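PDB 1ZVT: topoisomerase IV subunit A from Escherichia coli, which forms part of the type II topoisomerase that unlinks catenated DNA, its C-terminal beta-pinwheel domain probably binding DNA and helping select the substrate. Local coordinates for residues 101-106 / 130-135; 149-154 / 174-179; 51-56 / 82-87. One frame throughout, in Å; residues are numbered along the deposited sequence.

Contact 1 of 3, residues 101-106 / 130-135; sequences ASDAGY and ENAHVM
D103 and H133 meet with their flat groups nearly perpendicular, the carboxylate and imidazole planes standing 89° apart. The edge of the ring is what faces the acid: ND1 donates to OD2 of D103 at 3.0 Å, with OD2 lying close to the ring plane and approached on its syn side. The other carboxylate oxygen is used differently, since the backbone N of H133 reaches D103 OD1 at 2.9 Å from above the carboxylate plane. With CG lodged between its backbone N and carbonyl carbon (chi1 69°), D103 sends its carboxylate over to H133, while its own N donates to H133 O at 2.8 Å. Backbone and side chain of the one aspartate thus grip the one histidine by three bonds, an example of how one residue can anchor a passing backbone.

Farther along, M135 N donates to A101 O at 2.8 Å, flanking the single bridge between S102 and V134. The M135 side chain bends at its last two torsions and lies against A101 and D103, with CG 3.9 Å from A101 CB and SD 3.8 Å from D103 CB; L190 and L193 of strand 190-196 also touch it. The methyl CB of A132 comes to 3.3 Å from D103 OD1.

The type I turn S102-G105 links strands 97-101 and 106-111 of one pinwheel blade, and residues 130-135 run past it towards strand 138-139 of the same blade. The nearby negative charge would probably favour a proton on ND1 and might raise the imidazole's basicity; the bond helps to hold the ring's rotation.

Contact 2 of 3, residues 149-154 / 174-179; sequences AITQAG and KIINIP
T151 presses its methyl CG2 against the end of I176, and the 3.5 Å between CG2 and I176 CD1 is shorter than a relaxed van der Waals distance between carbons. I176 reaches that point as an extended chain, CG1 anti to the backbone N (chi1 -179°) and CD1 carried on toward the strand by an extended chi2 (165°), so that its terminal methyl crosses the threonine at a slant. I178 approaches the same methyl in another manner: I178 and T151 run antiparallel past one another, with T151 CG2 to I178 CD1 at 4.0 Å.

The packing is easier at A149, whose CB lies 4.2 Å from both I175 CG2 and I176 CD1. L190 and L193 of strand 190-196 close on this alanine as well, and I176 leans further on L157. These residues make up a seam of methyl and other carbon contacts in the beta-pinwheel: strand 146-151 belongs to one blade, while residues 174-179 have just left strand 173-174 of the preceding one and are heading for helix 180-184, with P179 at its N-cap position.

Polar business is kept on the turn side. T151 OG1 accepts from R155 N and, weakly, from G154 N at 3.3 Å, the hydroxyl serving the type I turn T151-G154 while the methyl on the same carbon serves the isoleucines. Beyond T151 the character changes. Q152 at the turn and P179 at the start of the helix are solvent-exposed, and N177, set between two inward-pointing isoleucines, starts its side chain away from the strand, at CB. At this margin D188 touches T151, Q152 and I178, and accepts a hydrogen bond from A153 N.

Contact 3 of 3, residues 51-56 / 82-87; sequences DSTGRS and PGATVD
S52 is tied to T85 twice: its backbone N donates to T85 O at 2.9 Å, and its hydroxyl OG accepts from T85 N at 3.0 Å in a nearly straight bond. The same OG rests against A84, and S52 CB touches D87 OD2 at 3.4 Å. T85 turns its own hydroxyl to the other carboxylate oxygen, OG1 donating to D87 OD1 at 2.7 Å on the syn side.

These bonds sit at the end of an antiparallel pair in one pinwheel blade, strands 47-51 and 86-90, where D51 and V86 form a non-hydrogen-bonded pair. Beyond it, D51 opens an Asx turn within the type I turn D51-G54. Its OD1 accepts three donors: T53 OG1 at 2.7 Å on the syn side, T53 N at 2.8 Å and R55 N at 3.1 Å, both amide nitrogens meeting it from above the carboxylate plane. OD2 is hydrogen-bonded to Y57 OH, so both oxygens are engaged. Putting an alanine here removes the acceptor shared by T53 N, T53 OG1 and R55 N and the partner of Y57 OH, and the turn carrying S52 would probably be freer to shift. Alongside, T53 CG2 packs on A84 CB at 3.9 Å.

Along the chain the order is contact 3, contact 1, contact 2, each closing before the next opens, and in space they follow the same course across successive blades. Contact 1 lies between the others, its centre about 10 Å from that of contact 2 and about 13 Å from that of contact 3, while contacts 2 and 3 are about 23 Å apart between centres. Each includes the type I turn of a blade's central hairpin. The probable hydrogen bond from I175 N to G105 O stays within one blade, whereas V134 CG2, packed against the turn at 51-54, and contact 2 itself cross between blades of this probable DNA-binding domain.

Contact 1 of 3, residues 101-106 / 130-135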
loop_
_atom_site.group_PDB
_atom_site.type_symbol
_atom_site.label_atom_id
_atom_site.label_comp_id
_atom_site.label_asym_id
_atom_site.label_seq_id
_atom_site.Cartn_x
_atom_site.Cartn_y
_atom_site.Cartn_z
ATOM N N ALA A 101 6.749 2.304 1.122
ATOM C CA ALA A 101 7.865 1.407 1.404
ATOM C C ALA A 101 8.085 0.409 0.291
ATOM O O ALA A 101 7.182 0.147 -0.534
ATOM C CB ALA A 101 7.635 0.673 2.740
ATOM N N SER A 102 9.295 -0.144 0.266
ATOM C CA SER A 102 9.605 -1.257 -0.633
ATOM C C SER A 102 9.884 -2.526 0.174
ATOM O O SER A 102 10.211 -2.483 1.378
ATOM C CB SER A 102 10.833 -0.917 -1.484
ATOM O OG SER A 102 11.994 -0.909 -0.666
ATOM N N ASP A 103 9.818 -3.673 -0.490
ATOM C CA ASP A 103 10.054 -4.925 0.225
ATOM C C ASP A 103 11.542 -5.176 0.493
ATOM O O ASP A 103 11.896 -6.161 1.117
ATOM C CB ASP A 103 9.399 -6.129 -0.484
ATOM C CG ASP A 103 10.052 -6.488 -1.786
ATOM O OD1 ASP A 103 10.979 -5.791 -2.262
ATOM O OD2 ASP A 103 9.592 -7.489 -2.382
ATOM N N ALA A 104 12.397 -4.248 0.079
ATOM C CA ALA A 104 13.790 -4.277 0.542
ATOM C C ALA A 104 13.917 -3.750 1.985
ATOM O O ALA A 104 14.997 -3.817 2.574
ATOM C CB ALA A 104 14.665 -3.439 -0.428
ATOM N N GLY A 105 12.835 -3.195 2.531
ATOM C CA GLY A 105 12.805 -2.735 3.924
ATOM C C GLY A 105 13.153 -1.267 4.112
ATOM O O GLY A 105 13.575 -0.859 5.213
ATOM N N TYR A 106 12.994 -0.487 3.041
ATOM C CA TYR A 106 13.191 0.963 3.082
ATOM C C TYR A 106 11.875 1.681 2.841
ATOM O O TYR A 106 11.027 1.187 2.126
ATOM C CB TYR A 106 14.199 1.376 1.999
ATOM C CG TYR A 106 15.606 0.912 2.312
ATOM C CD1 TYR A 106 16.026 -0.381 1.994
ATOM C CD2 TYR A 106 16.497 1.767 2.930
ATOM C CE1 TYR A 106 17.339 -0.816 2.296
ATOM C CE2 TYR A 106 17.793 1.357 3.243
ATOM C CZ TYR A 106 18.197 0.065 2.933
ATOM O OH TYR A 106 19.478 -0.323 3.229
ATOM N N GLU A 130 17.287 -3.445 -6.578
ATOM C CA GLU A 130 17.250 -4.507 -7.560
ATOM C C GLU A 130 16.258 -5.602 -7.169
ATOM O O GLU A 130 16.349 -6.172 -6.077
ATOM C CB GLU A 130 18.650 -5.107 -7.724
ATOM C CG GLU A 130 18.757 -6.030 -8.916
ATOM C CD GLU A 130 20.101 -6.731 -8.991
ATOM O OE1 GLU A 130 20.883 -6.669 -8.010
ATOM O OE2 GLU A 130 20.367 -7.355 -10.041
ATOM N N ASN A 131 15.298 -5.863 -8.059
ATOM C CA ASN A 131 14.289 -6.913 -7.859
ATOM C C ASN A 131 13.323 -6.664 -6.711
ATOM O O ASN A 131 12.611 -7.578 -6.266
ATOM C CB ASN A 131 14.976 -8.276 -7.710
ATOM C CG ASN A 131 15.807 -8.629 -8.928
ATOM O OD1 ASN A 131 15.441 -8.284 -10.062
ATOM N ND2 ASN A 131 16.959 -9.276 -8.710
ATOM N N ALA A 132 13.275 -5.430 -6.234
ATOM C CA ALA A 132 12.356 -5.113 -5.140
ATOM C C ALA A 132 10.980 -4.761 -5.681
ATOM O O ALA A 132 10.830 -4.463 -6.882
ATOM C CB ALA A 132 12.895 -3.972 -4.308
ATOM N N HIS A 133 10.002 -4.773 -4.776
ATOM C CA HIS A 133 8.609 -4.456 -5.106
ATOM C C HIS A 133 8.075 -3.430 -4.144
ATOM O O HIS A 133 8.588 -3.281 -3.023
ATOM C CB HIS A 133 7.753 -5.720 -5.011
ATOM C CG HIS A 133 8.297 -6.858 -5.814
ATOM N ND1 HIS A 133 9.217 -7.748 -5.306
ATOM C CD2 HIS A 133 8.105 -7.208 -7.107
ATOM C CE1 HIS A 133 9.556 -8.614 -6.247
ATOM N NE2 HIS A 133 8.883 -8.317 -7.345
ATOM N N VAL A 134 7.019 -2.752 -4.569
ATOM C CA VAL A 134 6.363 -1.740 -3.737
ATOM C C VAL A 134 5.476 -2.433 -2.689
ATOM O O VAL A 134 4.738 -3.379 -3.035
ATOM C CB VAL A 134 5.452 -0.810 -4.594
ATOM C CG1 VAL A 134 4.788 0.247 -3.700
ATOM C CG2 VAL A 134 6.230 -0.124 -5.726
ATOM N N MET A 135 5.499 -1.964 -1.433
ATOM C CA MET A 135 4.571 -2.462 -0.427
ATOM C C MET A 135 3.218 -1.769 -0.618
ATOM O O MET A 135 3.134 -0.661 -1.133
ATOM C CB MET A 135 5.048 -2.156 0.996
ATOM C CG MET A 135 6.376 -2.769 1.371
ATOM S SD MET A 135 6.440 -4.563 1.232
ATOM C CE MET A 135 5.301 -5.095 2.529
HETATM O O HOH W 1 4.219 1.634 -0.128
#

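Contact 2 of 3, residues 149-154 / 174-179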
loop_
_atom_site.group_PDB
_atom_site.type_symbol
_atom_site.label_atom_id
_atom_site.label_comp_id
_atom_site.label_asym_id
_atom_site.label_seq_id
_atom_site.Cartn_x
_atom_site.Cartn_y
_atom_site.Cartn_z
ATOM N N ALA A 149 6.564 -4.337 11.223
ATOM C CA ALA A 149 7.124 -4.955 10.029
ATOM C C ALA A 149 7.363 -6.415 10.306
ATOM O O ALA A 149 7.826 -6.780 11.391
ATOM C CB ALA A 149 8.498 -4.291 9.682
ATOM N N ILE A 150 7.056 -7.261 9.323
ATOM C CA ILE A 150 7.303 -8.702 9.427
ATOM C C ILE A 150 8.046 -9.121 8.167
ATOM O O ILE A 150 7.594 -8.824 7.065
ATOM C CB ILE A 150 5.975 -9.526 9.497
ATOM C CG1 ILE A 150 5.097 -8.993 10.654
ATOM C CG2 ILE A 150 6.296 -11.034 9.643
ATOM C CD1 ILE A 150 3.718 -9.702 10.700
ATOM N N THR A 151 9.189 -9.783 8.323
ATOM C CA THR A 151 9.968 -10.207 7.152
ATOM C C THR A 151 9.596 -11.602 6.633
ATOM O O THR A 151 8.964 -12.401 7.347
ATOM C CB THR A 151 11.491 -10.214 7.437
ATOM O OG1 THR A 151 11.822 -11.287 8.324
ATOM C CG2 THR A 151 11.926 -8.898 8.076
ATOM N N GLN A 152 10.062 -11.902 5.419
ATOM C CA GLN A 152 9.839 -13.196 4.781
ATOM C C GLN A 152 10.464 -14.311 5.630
ATOM O O GLN A 152 9.954 -15.435 5.675
ATOM C CB GLN A 152 10.469 -13.133 3.392
ATOM C CG GLN A 152 10.383 -14.340 2.521
ATOM C CD GLN A 152 11.158 -14.141 1.228
ATOM O OE1 GLN A 152 11.862 -15.051 0.767
ATOM N NE2 GLN A 152 11.063 -12.934 0.649
ATOM N N ALA A 153 11.569 -13.993 6.304
ATOM C CA ALA A 153 12.263 -14.972 7.155
ATOM C C ALA A 153 11.532 -15.201 8.472
ATOM O O ALA A 153 11.766 -16.200 9.162
ATOM C CB ALA A 153 13.730 -14.549 7.399
ATOM N N GLY A 154 10.634 -14.285 8.818
ATOM C CA GLY A 154 9.818 -14.389 10.023
ATOM C C GLY A 154 10.268 -13.517 11.175
ATOM O O GLY A 154 9.990 -13.831 12.330
ATOM N N LYS A 174 15.960 3.120 6.170
ATOM C CA LYS A 174 15.749 1.754 6.619
ATOM C C LYS A 174 14.651 1.665 7.683
ATOM O O LYS A 174 14.678 2.373 8.707
ATOM C CB LYS A 174 17.065 1.178 7.173
ATOM C CG LYS A 174 17.011 -0.326 7.402
ATOM C CD LYS A 174 18.380 -0.881 7.821
ATOM C CE LYS A 174 19.377 -0.813 6.668
ATOM N NZ LYS A 174 20.759 -1.198 7.119
ATOM N N ILE A 175 13.689 0.779 7.429
ATOM C CA ILE A 175 12.637 0.416 8.379
ATOM C C ILE A 175 13.112 -0.773 9.216
ATOM O O ILE A 175 13.095 -0.732 10.440
ATOM C CB ILE A 175 11.343 0.051 7.606
ATOM C CG1 ILE A 175 10.771 1.318 6.964
ATOM C CG2 ILE A 175 10.306 -0.651 8.511
ATOM C CD1 ILE A 175 9.679 1.050 5.915
ATOM N N ILE A 176 13.547 -1.828 8.529
ATOM C CA ILE A 176 14.008 -3.046 9.167
ATOM C C ILE A 176 15.220 -3.547 8.385
ATOM O O ILE A 176 15.263 -3.420 7.161
ATOM C CB ILE A 176 12.847 -4.093 9.230
ATOM C CG1 ILE A 176 13.287 -5.383 9.926
ATOM C CG2 ILE A 176 12.320 -4.408 7.830
ATOM C CD1 ILE A 176 12.131 -6.295 10.341
ATOM N N ASN A 177 16.222 -4.084 9.075
ATOM C CA ASN A 177 17.438 -4.490 8.371
ATOM C C ASN A 177 17.281 -5.817 7.660
ATOM O O ASN A 177 17.070 -6.846 8.289
ATOM C CB ASN A 177 18.632 -4.581 9.311
ATOM C CG ASN A 177 19.925 -4.820 8.551
ATOM O OD1 ASN A 177 20.604 -5.835 8.747
ATOM N ND2 ASN A 177 20.265 -3.892 7.673
ATOM N N ILE A 178 17.336 -5.762 6.342
ATOM C CA ILE A 178 17.376 -6.954 5.500
ATOM C C ILE A 178 18.609 -6.765 4.602
ATOM O O ILE A 178 18.704 -5.778 3.874
ATOM C CB ILE A 178 16.099 -7.074 4.659
ATOM C CG1 ILE A 178 14.862 -7.052 5.599
ATOM C CG2 ILE A 178 16.125 -8.364 3.805
ATOM C CD1 ILE A 178 13.552 -7.021 4.892
ATOM N N PRO A 179 19.573 -7.691 4.692
ATOM C CA PRO A 179 20.793 -7.564 3.898
ATOM C C PRO A 179 20.445 -7.396 2.416
ATOM O O PRO A 179 19.619 -8.136 1.889
ATOM C CB PRO A 179 21.519 -8.886 4.152
ATOM C CG PRO A 179 21.020 -9.341 5.507
ATOM C CD PRO A 179 19.582 -8.875 5.567
#

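Contact 3 of 3, residues 51-56 / 82-87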
loop_
_atom_site.group_PDB
_atom_site.type_symbol
_atom_site.label_atom_id
_atom_site.label_comp_id
_atom_site.label_asym_id
_atom_site.label_seq_id
_atom_site.Cartn_x
_atom_site.Cartn_y
_atom_site.Cartn_z
ATOM N N ASP A 51 2.050 2.463 -9.492
ATOM C CA ASP A 51 2.404 1.276 -10.307
ATOM C C ASP A 51 3.462 0.394 -9.663
ATOM O O ASP A 51 4.026 0.734 -8.608
ATOM C CB ASP A 51 2.729 1.639 -11.785
ATOM C CG ASP A 51 4.132 2.226 -11.990
ATOM O OD1 ASP A 51 5.017 2.071 -11.134
ATOM O OD2 ASP A 51 4.351 2.830 -13.058
ATOM N N SER A 52 3.699 -0.763 -10.296
ATOM C CA SER A 52 4.596 -1.781 -9.751
ATOM C C SER A 52 6.067 -1.360 -9.705
ATOM O O SER A 52 6.886 -2.059 -9.087
ATOM C CB SER A 52 4.450 -3.071 -10.566
ATOM O OG SER A 52 4.640 -2.791 -11.924
ATOM N N THR A 53 6.405 -0.247 -10.355
ATOM C CA THR A 53 7.758 0.297 -10.385
ATOM C C THR A 53 7.973 1.434 -9.387
ATOM O O THR A 53 9.076 1.970 -9.279
ATOM C CB THR A 53 8.181 0.762 -11.805
ATOM O OG1 THR A 53 7.501 1.969 -12.157
ATOM C CG2 THR A 53 7.904 -0.309 -12.851
ATOM N N GLY A 54 6.922 1.769 -8.653
ATOM C CA GLY A 54 7.006 2.815 -7.622
ATOM C C GLY A 54 6.682 4.215 -8.118
ATOM O O GLY A 54 6.961 5.207 -7.424
ATOM N N ARG A 55 6.097 4.304 -9.309
ATOM C CA ARG A 55 5.647 5.607 -9.832
ATOM C C ARG A 55 4.222 5.900 -9.382
ATOM O O ARG A 55 3.425 4.985 -9.252
ATOM C CB ARG A 55 5.742 5.636 -11.368
ATOM C CG ARG A 55 7.187 5.469 -11.888
ATOM C CD ARG A 55 7.293 5.801 -13.384
ATOM N NE ARG A 55 7.134 7.232 -13.669
ATOM C CZ ARG A 55 8.120 8.135 -13.665
ATOM N NH1 ARG A 55 9.371 7.792 -13.339
ATOM N NH2 ARG A 55 7.861 9.393 -13.976
ATOM N N SER A 56 3.895 7.176 -9.156
ATOM C CA SER A 56 2.516 7.580 -8.834
ATOM C C SER A 56 1.943 8.536 -9.894
ATOM O O SER A 56 2.684 9.269 -10.551
ATOM C CB SER A 56 2.400 8.211 -7.440
ATOM O OG SER A 56 3.106 9.441 -7.372
ATOM N N PRO A 82 7.433 -0.229 -19.367
ATOM C CA PRO A 82 7.270 -1.573 -19.927
ATOM C C PRO A 82 6.996 -2.646 -18.859
ATOM O O PRO A 82 7.772 -2.796 -17.919
ATOM C CB PRO A 82 8.620 -1.831 -20.614
ATOM C CG PRO A 82 9.183 -0.490 -20.903
ATOM C CD PRO A 82 8.625 0.468 -19.878
ATOM N N GLY A 83 5.877 -3.356 -18.980
ATOM C CA GLY A 83 5.569 -4.480 -18.091
ATOM C C GLY A 83 5.000 -4.121 -16.729
ATOM O O GLY A 83 4.656 -5.007 -15.942
ATOM N N ALA A 84 4.877 -2.823 -16.458
ATOM C CA ALA A 84 4.368 -2.352 -15.168
ATOM C C ALA A 84 2.868 -2.534 -15.118
ATOM O O ALA A 84 2.187 -2.469 -16.159
ATOM C CB ALA A 84 4.719 -0.879 -14.971
ATOM N N THR A 85 2.357 -2.746 -13.910
ATOM C CA THR A 85 0.932 -2.851 -13.659
ATOM C C THR A 85 0.530 -1.788 -12.637
ATOM O O THR A 85 1.370 -1.311 -11.870
ATOM C CB THR A 85 0.552 -4.228 -13.078
ATOM O OG1 THR A 85 1.390 -4.530 -11.947
ATOM C CG2 THR A 85 0.686 -5.343 -14.129
ATOM N N VAL A 86 -0.753 -1.435 -12.625
ATOM C CA VAL A 86 -1.294 -0.530 -11.601
ATOM C C VAL A 86 -1.790 -1.340 -10.421
ATOM O O VAL A 86 -2.774 -2.099 -10.523
ATOM C CB VAL A 86 -2.439 0.331 -12.156
ATOM C CG1 VAL A 86 -3.168 1.058 -11.042
ATOM C CG2 VAL A 86 -1.884 1.322 -13.177
ATOM N N ASP A 87 -1.125 -1.174 -9.282
ATOM C CA ASP A 87 -1.365 -2.070 -8.160
ATOM C C ASP A 87 -2.144 -1.460 -7.010
ATOM O O ASP A 87 -2.753 -2.176 -6.209
ATOM C CB ASP A 87 -0.026 -2.620 -7.648
ATOM C CG ASP A 87 0.672 -3.486 -8.669
ATOM O OD1 ASP A 87 0.033 -3.890 -9.673
ATOM O OD2 ASP A 87 1.881 -3.757 -8.492
#